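Long-range contacts in KLLA0E08119p (Kluyveromyces lactis, PDB 3VA7), which probably carboxylates urea with bicarbonate, ATP and biotin, and in the full-length enzyme also hydrolyses the urea-1-carboxylate formed to ammonium and carbon dioxide: residues K29-V34 with W340-A345; G82-E87 with S406-P411; N233-E238 with D256-R261; P390-V395 with L430-N435. One frame throughout, in Å; residues are numbered along the deposited sequence.

Contact 1 of 4, residues K29-V34 with W340-A345; sequences KPFETV and WMLRIA
Phe-31 and Pro-30 lie against helix 337-345, where Leu-342 and Ala-345 receive them. The phenyl group sets out from CB with CG anti to the carbonyl carbon and beside the backbone N (chi1 -60°), a turn that carries the ring toward the helix. Along one side of the ring, CD2 comes first and packs on CD2 of Leu-342 at 4.4 Å. The next atom, CE2, approaches the carbonyl O of Leu-342 to 3.5 Å and also touches the methyl of Ala-345, with CE2 of Phe-31 and CB of Ala-345 4.3 Å apart. At the tip, CZ of Phe-31 is 3.9 Å from Ala-345 O, which sits at the ring edge near its plane. Beside the ring, CB of Pro-30 rests 3.8 Å from Leu-342 O. From the strand that follows, CG2 of Val-34 meets CD2 of Leu-342 at 4.2 Å, so the leucine tip touches both the ring and the first strand of the biotin carboxylase N-terminal domain. Leu-50 and Met-53 of helix 40-53 also contact Leu-342, while Arg-343 turns its guanidinium to a salt bridge with Asp-348. Carbon surfaces and two backbone carbonyl oxygens, of Leu-342 and Ala-345, make up the interface, which implies that the two segments are held together by shape and desolvation rather than by directed polar bonds.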
loop_
_atom_site.group_PDB
_atom_site.type_symbol
_atom_site.label_atom_id
_atom_site.label_comp_id
_atom_site.label_asym_id
_atom_site.label_seq_id
_atom_site.Cartn_x
_atom_site.Cartn_y
_atom_site.Cartn_z
ATOM N N LYS A 29 -14.991 16.089 -42.214
ATOM C CA LYS A 29 -14.903 15.032 -41.211
ATOM C C LYS A 29 -14.814 13.655 -41.908
ATOM O O LYS A 29 -15.814 13.169 -42.475
ATOM C CB LYS A 29 -16.074 15.092 -40.247
ATOM C CG LYS A 29 -15.875 14.269 -38.973
ATOM C CD LYS A 29 -16.735 14.783 -37.851
ATOM C CE LYS A 29 -16.528 16.273 -37.694
ATOM N NZ LYS A 29 -17.614 16.861 -36.886
ATOM N N PRO A 30 -13.611 13.032 -41.899
ATOM C CA PRO A 30 -13.387 11.776 -42.630
ATOM C C PRO A 30 -14.366 10.659 -42.300
ATOM O O PRO A 30 -14.777 9.926 -43.191
ATOM C CB PRO A 30 -11.957 11.374 -42.213
ATOM C CG PRO A 30 -11.588 12.294 -41.116
ATOM C CD PRO A 30 -12.351 13.540 -41.331
ATOM N N PHE A 31 -14.699 10.530 -41.020
ATOM C CA PHE A 31 -15.503 9.442 -40.474
ATOM C C PHE A 31 -16.239 9.976 -39.239
ATOM O O PHE A 31 -15.789 10.921 -38.600
ATOM C CB PHE A 31 -14.645 8.257 -40.027
ATOM C CG PHE A 31 -13.814 7.626 -41.106
ATOM C CD1 PHE A 31 -14.387 6.753 -42.035
ATOM C CD2 PHE A 31 -12.434 7.846 -41.152
ATOM C CE1 PHE A 31 -13.609 6.151 -43.012
ATOM C CE2 PHE A 31 -11.656 7.234 -42.116
ATOM C CZ PHE A 31 -12.254 6.379 -43.057
ATOM N N GLU A 32 -17.362 9.347 -38.919
ATOM C CA GLU A 32 -18.259 9.835 -37.911
ATOM C C GLU A 32 -17.916 9.116 -36.599
ATOM O O GLU A 32 -17.687 9.744 -35.570
ATOM C CB GLU A 32 -19.701 9.571 -38.376
ATOM C CG GLU A 32 -20.711 10.709 -38.163
ATOM C CD GLU A 32 -20.197 12.078 -38.640
ATOM O OE1 GLU A 32 -19.772 12.158 -39.821
ATOM O OE2 GLU A 32 -20.228 13.070 -37.836
ATOM N N THR A 33 -17.854 7.790 -36.653
ATOM C CA THR A 33 -17.398 7.017 -35.525
ATOM C C THR A 33 -16.268 6.088 -36.037
ATOM O O THR A 33 -16.356 5.585 -37.158
ATOM C CB THR A 33 -18.590 6.264 -34.807
ATOM O OG1 THR A 33 -19.108 5.257 -35.652
ATOM C CG2 THR A 33 -19.756 7.168 -34.553
ATOM N N VAL A 34 -15.208 5.905 -35.243
ATOM C CA VAL A 34 -14.022 5.113 -35.606
ATOM C C VAL A 34 -13.691 4.151 -34.450
ATOM O O VAL A 34 -13.627 4.576 -33.326
ATOM C CB VAL A 34 -12.757 6.038 -35.871
ATOM C CG1 VAL A 34 -11.478 5.228 -35.887
ATOM C CG2 VAL A 34 -12.849 6.813 -37.157
ATOM N N TRP A 340 -3.662 12.633 -40.440
ATOM C CA TRP A 340 -3.319 12.285 -41.799
ATOM C C TRP A 340 -3.807 10.898 -42.192
ATOM O O TRP A 340 -4.515 10.756 -43.162
ATOM C CB TRP A 340 -1.830 12.402 -41.984
ATOM C CG TRP A 340 -1.403 13.753 -42.353
ATOM C CD1 TRP A 340 -1.670 14.941 -41.681
ATOM C CD2 TRP A 340 -0.640 14.113 -43.513
ATOM N NE1 TRP A 340 -1.123 16.018 -42.372
ATOM C CE2 TRP A 340 -0.471 15.539 -43.483
ATOM C CE3 TRP A 340 -0.082 13.379 -44.582
ATOM C CZ2 TRP A 340 0.245 16.224 -44.479
ATOM C CZ3 TRP A 340 0.640 14.040 -45.547
ATOM C CH2 TRP A 340 0.791 15.450 -45.505
ATOM N N MET A 341 -3.455 9.880 -41.437
ATOM C CA MET A 341 -3.933 8.551 -41.728
ATOM C C MET A 341 -5.457 8.578 -41.903
ATOM O O MET A 341 -5.998 8.060 -42.890
ATOM C CB MET A 341 -3.570 7.590 -40.599
ATOM C CG MET A 341 -2.051 7.278 -40.440
ATOM S SD MET A 341 -1.718 6.143 -39.070
ATOM C CE MET A 341 -2.684 4.696 -39.434
ATOM N N LEU A 342 -6.163 9.194 -40.973
ATOM C CA LEU A 342 -7.603 9.142 -41.047
ATOM C C LEU A 342 -8.092 9.788 -42.358
ATOM O O LEU A 342 -8.968 9.239 -43.041
ATOM C CB LEU A 342 -8.235 9.803 -39.814
ATOM C CG LEU A 342 -8.084 8.997 -38.520
ATOM C CD1 LEU A 342 -8.350 9.859 -37.245
ATOM C CD2 LEU A 342 -8.957 7.771 -38.518
ATOM N N ARG A 343 -7.512 10.933 -42.701
ATOM C CA ARG A 343 -7.990 11.708 -43.796
ATOM C C ARG A 343 -7.684 10.956 -45.074
ATOM O O ARG A 343 -8.537 10.917 -45.982
ATOM C CB ARG A 343 -7.343 13.083 -43.831
ATOM C CG ARG A 343 -7.793 14.084 -42.739
ATOM C CD ARG A 343 -7.320 15.507 -43.112
ATOM N NE ARG A 343 -7.459 15.694 -44.570
ATOM C CZ ARG A 343 -7.066 16.760 -45.290
ATOM N NH1 ARG A 343 -6.485 17.830 -44.714
ATOM N NH2 ARG A 343 -7.252 16.743 -46.619
ATOM N N ILE A 344 -6.504 10.322 -45.131
ATOM C CA ILE A 344 -6.114 9.581 -46.311
ATOM C C ILE A 344 -7.018 8.379 -46.507
ATOM O O ILE A 344 -7.392 8.073 -47.633
ATOM C CB ILE A 344 -4.644 9.079 -46.251
ATOM C CG1 ILE A 344 -3.682 10.250 -46.416
ATOM C CG2 ILE A 344 -4.400 7.948 -47.298
ATOM C CD1 ILE A 344 -2.288 9.908 -46.027
ATOM N N ALA A 345 -7.330 7.700 -45.408
ATOM C CA ALA A 345 -8.088 6.457 -45.440
ATOM C C ALA A 345 -9.500 6.690 -45.899
ATOM O O ALA A 345 -10.180 5.703 -46.251
ATOM C CB ALA A 345 -8.122 5.790 -44.095
#

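Contact 2 of 4, residues G82-E87 with S406-P411; sequences GRTAAE and SAEYDP
Tyr-409 reaches across to the loop 82-87 and donates its hydroxyl to the backbone carbonyl of Arg-83, the hydrogen bond that directly joins the two loops. Its modelled length is very short and at this resolution should not be read literally. The same hydroxyl also bonds to Ser-62 OG, a second partner that helps fix the ring's outer end. Other polar bonds shape each loop separately. Thr-84 OG1 accepts from Glu-87 N at 3.0 Å in an ST motif, and Glu-87 OE1 in return takes Thr-84 N at 3.3 Å in a nearly straight bond (172°). In the partner loop, Ser-406 OG closes an ST turn by accepting from Glu-408 N at 3.0 Å.

Van der Waals contacts line one edge and one face of the phenol. The backbone N of Ala-85 lies at the ring edge, 3.8 Å from Tyr-409 CE1, and CB of Glu-408 covers one face toward its rim. Glu-408 then bends at chi2 (57°), which brings OE2 to within 3.7 Å of Thr-84 CG2.

Two carboxylates approach from the two sides, Glu-87 OE1 and Glu-408 OE2 6.8 Å apart; any interaction would be repulsive and probably weak. The joint is thus a surface link between the N-terminal and C-terminal parts of the biotin carboxylase region, its polar element probably the phenol-to-carbonyl bond of doubtful length, while Glu-87 spends its carboxylate on its own loop.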
loop_
_atom_site.group_PDB
_atom_site.type_symbol
_atom_site.label_atom_id
_atom_site.label_comp_id
_atom_site.label_asym_id
_atom_site.label_seq_id
_atom_site.Cartn_x
_atom_site.Cartn_y
_atom_site.Cartn_z
ATOM N N GLY A 82 -12.346 -12.220 -22.166
ATOM C CA GLY A 82 -11.170 -13.070 -22.051
ATOM C C GLY A 82 -9.965 -12.305 -21.594
ATOM O O GLY A 82 -10.045 -11.109 -21.312
ATOM N N ARG A 83 -8.838 -13.007 -21.536
ATOM C CA ARG A 83 -7.618 -12.470 -20.948
ATOM C C ARG A 83 -6.496 -12.348 -21.986
ATOM O O ARG A 83 -5.879 -11.308 -22.098
ATOM C CB ARG A 83 -7.196 -13.330 -19.725
ATOM C CG ARG A 83 -6.460 -12.601 -18.556
ATOM C CD ARG A 83 -7.152 -12.803 -17.139
ATOM N NE ARG A 83 -8.362 -11.968 -16.851
ATOM C CZ ARG A 83 -8.476 -11.060 -15.857
ATOM N NH1 ARG A 83 -7.455 -10.820 -15.034
ATOM N NH2 ARG A 83 -9.607 -10.366 -15.683
ATOM N N THR A 84 -6.240 -13.382 -22.768
ATOM C CA THR A 84 -5.024 -13.386 -23.565
ATOM C C THR A 84 -5.124 -12.518 -24.814
ATOM O O THR A 84 -6.216 -12.239 -25.313
ATOM C CB THR A 84 -4.652 -14.804 -24.017
ATOM O OG1 THR A 84 -5.747 -15.355 -24.769
ATOM C CG2 THR A 84 -4.315 -15.705 -22.804
ATOM N N ALA A 85 -3.964 -12.122 -25.331
ATOM C CA ALA A 85 -3.904 -11.497 -26.640
ATOM C C ALA A 85 -4.728 -12.265 -27.689
ATOM O O ALA A 85 -5.441 -11.668 -28.480
ATOM C CB ALA A 85 -2.430 -11.353 -27.096
ATOM N N ALA A 86 -4.624 -13.593 -27.699
ATOM C CA ALA A 86 -5.304 -14.393 -28.725
ATOM C C ALA A 86 -6.821 -14.439 -28.523
ATOM O O ALA A 86 -7.591 -14.411 -29.478
ATOM C CB ALA A 86 -4.710 -15.774 -28.780
ATOM N N GLU A 87 -7.225 -14.480 -27.256
ATOM C CA GLU A 87 -8.641 -14.547 -26.840
ATOM C C GLU A 87 -9.448 -13.295 -27.194
ATOM O O GLU A 87 -10.677 -13.348 -27.300
ATOM C CB GLU A 87 -8.677 -14.722 -25.326
ATOM C CG GLU A 87 -9.504 -15.876 -24.814
ATOM C CD GLU A 87 -8.736 -16.689 -23.772
ATOM O OE1 GLU A 87 -8.084 -16.084 -22.867
ATOM O OE2 GLU A 87 -8.775 -17.942 -23.884
ATOM N N SER A 406 -0.318 -5.063 -15.696
ATOM C CA SER A 406 -0.175 -6.519 -15.759
ATOM C C SER A 406 0.991 -7.000 -16.645
ATOM O O SER A 406 1.618 -6.223 -17.391
ATOM C CB SER A 406 -1.469 -7.186 -16.198
ATOM O OG SER A 406 -1.351 -7.575 -17.545
ATOM N N ALA A 407 1.286 -8.294 -16.547
ATOM C CA ALA A 407 2.432 -8.885 -17.272
ATOM C C ALA A 407 1.968 -9.464 -18.619
ATOM O O ALA A 407 2.784 -9.907 -19.450
ATOM C CB ALA A 407 3.124 -9.965 -16.402
ATOM N N GLU A 408 0.651 -9.420 -18.825
ATOM C CA GLU A 408 0.021 -10.024 -19.982
ATOM C C GLU A 408 0.564 -9.523 -21.339
ATOM O O GLU A 408 1.122 -10.291 -22.132
ATOM C CB GLU A 408 -1.508 -9.882 -19.887
ATOM C CG GLU A 408 -2.291 -11.020 -20.588
ATOM C CD GLU A 408 -1.945 -12.458 -20.084
ATOM O OE1 GLU A 408 -1.546 -12.625 -18.890
ATOM O OE2 GLU A 408 -2.092 -13.418 -20.899
ATOM N N TYR A 409 0.447 -8.234 -21.603
ATOM C CA TYR A 409 0.547 -7.826 -22.998
ATOM C C TYR A 409 1.908 -7.357 -23.466
ATOM O O TYR A 409 2.391 -7.788 -24.527
ATOM C CB TYR A 409 -0.568 -6.826 -23.338
ATOM C CG TYR A 409 -1.934 -7.384 -22.969
ATOM C CD1 TYR A 409 -2.560 -8.350 -23.774
ATOM C CD2 TYR A 409 -2.570 -6.980 -21.773
ATOM C CE1 TYR A 409 -3.811 -8.887 -23.407
ATOM C CE2 TYR A 409 -3.811 -7.495 -21.389
ATOM C CZ TYR A 409 -4.429 -8.443 -22.205
ATOM O OH TYR A 409 -5.650 -8.937 -21.820
ATOM N N ASP A 410 2.527 -6.499 -22.673
ATOM C CA ASP A 410 3.621 -5.657 -23.143
ATOM C C ASP A 410 3.757 -4.654 -22.047
ATOM O O ASP A 410 2.784 -4.044 -21.656
ATOM C CB ASP A 410 3.255 -4.915 -24.434
ATOM C CG ASP A 410 4.194 -3.749 -24.731
ATOM O OD1 ASP A 410 5.296 -3.951 -25.311
ATOM O OD2 ASP A 410 3.818 -2.610 -24.385
ATOM N N PRO A 411 4.978 -4.456 -21.558
ATOM C CA PRO A 411 5.096 -3.667 -20.339
ATOM C C PRO A 411 5.289 -2.126 -20.563
ATOM O O PRO A 411 5.778 -1.428 -19.680
ATOM C CB PRO A 411 6.299 -4.332 -19.637
ATOM C CG PRO A 411 7.109 -4.995 -20.768
ATOM C CD PRO A 411 6.285 -4.946 -22.043
#

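Contact 3 of 4, residues N233-E238 with D256-R261; sequences NARHVE and DCSLQR
OD2 of Asp-256 is gripped side-on by two nitrogens of Arg-235, with NE at 3.1 Å and NH2 at 2.9 Å from that one oxygen. Both come nearly along its C-O direction, and the guanidinium and carboxylate planes are only 29° apart. A bend at chi3 (57°) turns the guanidinium back toward the acid, and NH2 also donates to the carbonyl of Pro-273. The other carboxylate oxygen, OD1, accepts from Ser-258 N at 3.0 Å in an Asx turn. These residues belong to the antiparallel hairpin of strands 235-244 and 249-261, part of the ATP-binding, ATP-grasp portion of the biotin carboxylase. Val-237 faces Asp-256 there as a non-hydrogen-bonded pair, and Cys-257 N donates to His-236 O at 2.8 Å. The imidazole of His-236 packs its CD2 on CB of Cys-257 at 3.4 Å, and its NE2 donates, in the ring plane, to Glu-238 OE1 at 3.0 Å. Gln-260 crosses this imidazole at about a right angle, its amide NE2 held by Cys-257 O at 2.8 Å. Glu-238 OE2 forms a salt bridge with Arg-255.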
loop_
_atom_site.group_PDB
_atom_site.type_symbol
_atom_site.label_atom_id
_atom_site.label_comp_id
_atom_site.label_asym_id
_atom_site.label_seq_id
_atom_site.Cartn_x
_atom_site.Cartn_y
_atom_site.Cartn_z
ATOM N N ASN A 233 29.793 -1.501 -38.023
ATOM C CA ASN A 233 29.079 -1.060 -36.801
ATOM C C ASN A 233 27.804 -0.241 -37.069
ATOM O O ASN A 233 27.808 0.992 -37.143
ATOM C CB ASN A 233 30.019 -0.368 -35.802
ATOM C CG ASN A 233 30.491 -1.327 -34.694
ATOM O OD1 ASN A 233 30.354 -1.039 -33.484
ATOM N ND2 ASN A 233 31.014 -2.495 -35.108
ATOM N N ALA A 234 26.715 -0.986 -37.170
ATOM C CA ALA A 234 25.535 -0.598 -37.940
ATOM C C ALA A 234 24.525 0.275 -37.197
ATOM O O ALA A 234 24.130 -0.036 -36.073
ATOM C CB ALA A 234 24.829 -1.900 -38.502
ATOM N N ARG A 235 24.086 1.340 -37.865
ATOM C CA ARG A 235 22.975 2.173 -37.392
ATOM C C ARG A 235 21.614 1.755 -37.985
ATOM O O ARG A 235 21.548 0.929 -38.905
ATOM C CB ARG A 235 23.289 3.648 -37.609
ATOM C CG ARG A 235 24.352 4.119 -36.640
ATOM C CD ARG A 235 24.837 5.486 -36.976
ATOM N NE ARG A 235 23.745 6.453 -37.006
ATOM C CZ ARG A 235 23.864 7.708 -37.448
ATOM N NH1 ARG A 235 25.030 8.156 -37.902
ATOM N NH2 ARG A 235 22.817 8.532 -37.447
ATOM N N HIS A 236 20.529 2.287 -37.422
ATOM C CA HIS A 236 19.166 1.989 -37.896
ATOM C C HIS A 236 18.494 3.329 -38.211
ATOM O O HIS A 236 18.092 4.063 -37.290
ATOM C CB HIS A 236 18.440 1.208 -36.814
ATOM C CG HIS A 236 17.011 0.888 -37.110
ATOM N ND1 HIS A 236 16.537 -0.411 -37.120
ATOM C CD2 HIS A 236 15.928 1.688 -37.311
ATOM C CE1 HIS A 236 15.233 -0.399 -37.354
ATOM N NE2 HIS A 236 14.838 0.862 -37.471
ATOM N N VAL A 237 18.434 3.690 -39.495
ATOM C CA VAL A 237 17.842 4.956 -39.864
ATOM C C VAL A 237 16.603 4.598 -40.631
ATOM O O VAL A 237 16.665 3.795 -41.560
ATOM C CB VAL A 237 18.757 5.813 -40.702
ATOM C CG1 VAL A 237 18.107 7.147 -40.962
ATOM C CG2 VAL A 237 20.097 6.021 -39.996
ATOM N N GLU A 238 15.456 5.128 -40.227
ATOM C CA GLU A 238 14.245 4.768 -40.908
ATOM C C GLU A 238 13.586 6.028 -41.427
ATOM O O GLU A 238 13.816 7.142 -40.902
ATOM C CB GLU A 238 13.344 3.957 -39.985
ATOM C CG GLU A 238 12.778 4.759 -38.787
ATOM C CD GLU A 238 12.169 3.879 -37.713
ATOM O OE1 GLU A 238 12.366 2.631 -37.713
ATOM O OE2 GLU A 238 11.485 4.455 -36.846
ATOM N N ASP A 256 16.503 7.925 -36.205
ATOM C CA ASP A 256 17.500 6.967 -35.819
ATOM C C ASP A 256 16.993 6.138 -34.619
ATOM O O ASP A 256 16.554 6.677 -33.613
ATOM C CB ASP A 256 18.736 7.741 -35.469
ATOM C CG ASP A 256 19.889 6.875 -35.191
ATOM O OD1 ASP A 256 19.850 6.038 -34.245
ATOM O OD2 ASP A 256 20.863 7.056 -35.934
ATOM N N CYS A 257 17.086 4.817 -34.737
ATOM C CA CYS A 257 16.533 3.891 -33.781
ATOM C C CYS A 257 17.583 2.871 -33.438
ATOM O O CYS A 257 17.295 1.715 -33.102
ATOM C CB CYS A 257 15.285 3.227 -34.362
ATOM S SG CYS A 257 13.914 4.404 -34.764
ATOM N N SER A 258 18.824 3.325 -33.487
ATOM C CA SER A 258 19.981 2.490 -33.153
ATOM C C SER A 258 20.010 1.960 -31.709
ATOM O O SER A 258 20.500 0.855 -31.489
ATOM C CB SER A 258 21.268 3.245 -33.478
ATOM O OG SER A 258 21.117 4.041 -34.652
ATOM N N LEU A 259 19.489 2.712 -30.725
ATOM C CA LEU A 259 19.648 2.291 -29.318
ATOM C C LEU A 259 18.670 1.180 -28.953
ATOM O O LEU A 259 17.602 1.412 -28.384
ATOM C CB LEU A 259 19.581 3.498 -28.352
ATOM C CG LEU A 259 20.726 4.537 -28.475
ATOM C CD1 LEU A 259 20.462 5.807 -27.701
ATOM C CD2 LEU A 259 22.096 3.959 -28.079
ATOM N N GLN A 260 19.049 -0.031 -29.332
ATOM C CA GLN A 260 18.232 -1.229 -29.185
ATOM C C GLN A 260 18.948 -2.240 -28.268
ATOM O O GLN A 260 20.164 -2.362 -28.302
ATOM C CB GLN A 260 18.048 -1.883 -30.544
ATOM C CG GLN A 260 17.212 -1.108 -31.555
ATOM C CD GLN A 260 17.177 -1.771 -32.951
ATOM O OE1 GLN A 260 17.104 -3.013 -33.081
ATOM N NE2 GLN A 260 17.229 -0.945 -33.987
ATOM N N ARG A 261 18.183 -2.979 -27.476
ATOM C CA ARG A 261 18.720 -3.978 -26.600
ATOM C C ARG A 261 18.177 -5.317 -27.058
ATOM O O ARG A 261 16.952 -5.504 -27.100
ATOM C CB ARG A 261 18.308 -3.690 -25.166
ATOM C CG ARG A 261 18.811 -4.692 -24.171
ATOM C CD ARG A 261 18.077 -4.599 -22.843
ATOM N NE ARG A 261 16.773 -5.271 -22.858
ATOM C CZ ARG A 261 16.577 -6.594 -22.827
ATOM N NH1 ARG A 261 15.336 -7.072 -22.856
ATOM N NH2 ARG A 261 17.599 -7.456 -22.781
#

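Contact 4 of 4, residues P390-V395 with L430-N435; sequences PSWARV and LNQALN
The backbones come nearest at Pro-390 and Ala-433, with CA atoms 5.8 Å apart, where the loop runs up to the side of helix 423-435. There the small methyl of Ala-433 meets three side chains from the loop. CG of Pro-390 packs on CB of Ala-433 at 3.9 Å, and its neighbour CD lies 3.8 Å from Ala-433 O. Trp-392 brings the far corner of its six-membered ring: CH2 is 3.7 Å from CB of Ala-433 and 3.6 Å from Ala-433 N, the latter at the ring edge near its plane. Ala-393 adds a looser methyl contact, its CB 4.4 Å from that of Ala-433. The indole adopts its position with CG between the backbone N and the carbonyl carbon (chi1 47°), which swings it back over its own loop so that CB of Pro-390 lies 3.5 Å above one face, toward the rim.

Gln-432 extends from the helix and crosses the indole obliquely, NE2 standing 3.7 Å from Trp-392 CZ2 with amide and ring planes 64° apart. Both polar ends turn to one acid, since Trp-392 NE1 and Gln-432 NE2 are each hydrogen-bonded to Glu-436, a shared partner that would hold the indole and the amide together.

Within the C-terminal domain of the biotin carboxylase, Ala-433 and Trp-392 also touch Val-418 of strand 412-420, whose neighbour 394-397 continues from this loop, while Leu-434 turns away to helix 446-454.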
loop_
_atom_site.group_PDB
_atom_site.type_symbol
_atom_site.label_atom_id
_atom_site.label_comp_id
_atom_site.label_asym_id
_atom_site.label_seq_id
_atom_site.Cartn_x
_atom_site.Cartn_y
_atom_site.Cartn_z
ATOM N N PRO A 390 6.814 15.115 -16.187
ATOM C CA PRO A 390 6.990 16.515 -16.534
ATOM C C PRO A 390 5.841 16.930 -17.433
ATOM O O PRO A 390 5.635 16.315 -18.494
ATOM C CB PRO A 390 8.311 16.514 -17.330
ATOM C CG PRO A 390 8.475 15.101 -17.814
ATOM C CD PRO A 390 7.930 14.275 -16.672
ATOM N N SER A 391 5.103 17.959 -17.035
ATOM C CA SER A 391 3.956 18.404 -17.826
ATOM C C SER A 391 4.348 19.165 -19.089
ATOM O O SER A 391 3.463 19.455 -19.913
ATOM C CB SER A 391 3.115 19.354 -16.999
ATOM O OG SER A 391 3.914 20.512 -16.722
ATOM N N TRP A 392 5.640 19.527 -19.213
ATOM C CA TRP A 392 6.136 20.395 -20.322
ATOM C C TRP A 392 6.652 19.550 -21.471
ATOM O O TRP A 392 6.787 20.056 -22.591
ATOM C CB TRP A 392 7.264 21.386 -19.892
ATOM C CG TRP A 392 8.343 20.711 -19.080
ATOM C CD1 TRP A 392 8.389 20.618 -17.718
ATOM C CD2 TRP A 392 9.463 19.932 -19.566
ATOM N NE1 TRP A 392 9.469 19.876 -17.328
ATOM C CE2 TRP A 392 10.158 19.450 -18.428
ATOM C CE3 TRP A 392 9.945 19.607 -20.839
ATOM C CZ2 TRP A 392 11.311 18.685 -18.519
ATOM C CZ3 TRP A 392 11.110 18.842 -20.931
ATOM C CH2 TRP A 392 11.778 18.391 -19.784
ATOM N N ALA A 393 6.983 18.295 -21.190
ATOM C CA ALA A 393 7.256 17.330 -22.269
ATOM C C ALA A 393 5.912 16.792 -22.827
ATOM O O ALA A 393 4.847 17.019 -22.275
ATOM C CB ALA A 393 8.190 16.169 -21.768
ATOM N N ARG A 394 5.975 16.101 -23.946
ATOM C CA ARG A 394 4.834 15.332 -24.420
ATOM C C ARG A 394 5.044 13.944 -23.847
ATOM O O ARG A 394 6.130 13.361 -23.982
ATOM C CB ARG A 394 4.763 15.285 -25.980
ATOM C CG ARG A 394 3.825 14.172 -26.490
ATOM C CD ARG A 394 3.530 14.272 -27.917
ATOM N NE ARG A 394 2.977 13.027 -28.414
ATOM C CZ ARG A 394 2.618 12.840 -29.681
ATOM N NH1 ARG A 394 2.757 13.829 -30.572
ATOM N NH2 ARG A 394 2.113 11.681 -30.064
ATOM N N VAL A 395 4.026 13.423 -23.165
ATOM C CA VAL A 395 4.122 12.025 -22.689
ATOM C C VAL A 395 2.937 11.242 -23.152
ATOM O O VAL A 395 1.812 11.611 -22.912
ATOM C CB VAL A 395 4.606 11.838 -21.162
ATOM C CG1 VAL A 395 4.920 13.189 -20.474
ATOM C CG2 VAL A 395 3.713 10.911 -20.322
ATOM N N LEU A 430 15.943 15.883 -22.260
ATOM C CA LEU A 430 15.471 14.551 -22.077
ATOM C C LEU A 430 15.917 14.092 -20.699
ATOM O O LEU A 430 15.135 13.428 -19.959
ATOM C CB LEU A 430 15.980 13.616 -23.183
ATOM C CG LEU A 430 15.820 12.144 -22.851
ATOM C CD1 LEU A 430 14.347 11.795 -22.977
ATOM C CD2 LEU A 430 16.705 11.262 -23.713
ATOM N N ASN A 431 17.157 14.457 -20.353
ATOM C CA ASN A 431 17.683 14.167 -19.021
ATOM C C ASN A 431 16.771 14.846 -17.991
ATOM O O ASN A 431 16.314 14.166 -17.067
ATOM C CB ASN A 431 19.179 14.499 -18.856
ATOM C CG ASN A 431 20.113 13.502 -19.598
ATOM O OD1 ASN A 431 20.396 12.400 -19.120
ATOM N ND2 ASN A 431 20.631 13.922 -20.741
ATOM N N GLN A 432 16.424 16.123 -18.171
ATOM C CA GLN A 432 15.558 16.749 -17.183
ATOM C C GLN A 432 14.235 15.963 -17.101
ATOM O O GLN A 432 13.819 15.572 -15.998
ATOM C CB GLN A 432 15.342 18.264 -17.356
ATOM C CG GLN A 432 14.576 18.899 -16.137
ATOM C CD GLN A 432 14.033 20.394 -16.308
ATOM O OE1 GLN A 432 14.720 21.246 -16.844
ATOM N NE2 GLN A 432 12.816 20.688 -15.781
ATOM N N ALA A 433 13.600 15.688 -18.241
ATOM C CA ALA A 433 12.327 14.926 -18.251
ATOM C C ALA A 433 12.414 13.595 -17.472
ATOM O O ALA A 433 11.567 13.291 -16.645
ATOM C CB ALA A 433 11.818 14.692 -19.704
ATOM N N LEU A 434 13.444 12.826 -17.750
ATOM C CA LEU A 434 13.655 11.577 -17.057
ATOM C C LEU A 434 13.787 11.740 -15.538
ATOM O O LEU A 434 13.269 10.900 -14.781
ATOM C CB LEU A 434 14.878 10.842 -17.635
ATOM C CG LEU A 434 14.602 10.403 -19.081
ATOM C CD1 LEU A 434 15.710 9.613 -19.645
ATOM C CD2 LEU A 434 13.294 9.659 -19.192
ATOM N N ASN A 435 14.450 12.833 -15.125
ATOM C CA ASN A 435 14.698 13.195 -13.728
ATOM C C ASN A 435 13.398 13.548 -13.022
ATOM O O ASN A 435 13.261 13.426 -11.808
ATOM C CB ASN A 435 15.639 14.410 -13.655
ATOM C CG ASN A 435 17.162 14.025 -13.656
ATOM O OD1 ASN A 435 17.588 12.941 -14.094
ATOM N ND2 ASN A 435 17.971 14.956 -13.153
#

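From the N terminus, contact 1 opens at 29-34 and contact 2 at 82-87, and both are still open when contact 3 closes its own hairpin, 233-238 to 256-261, so contact 3 nests inside both. Contact 1 closes at 340-345, joining the first strand of the N-terminal parallel sheet to helix 337-345. Contact 4 opens at 390-395 before contact 2 closes at 406-411, joining the loop after strand 76-79 to the loop before strand 412-420. Contact 4 closes at 430-435, packing the loop before strand 394-397 on helix 423-435; contact 2 thus crosses both contacts 1 and 4. All four lie within the biotin carboxylase region without touching; contacts 3 and 4, centres about 23 Å apart, reach the same antiparallel sheet.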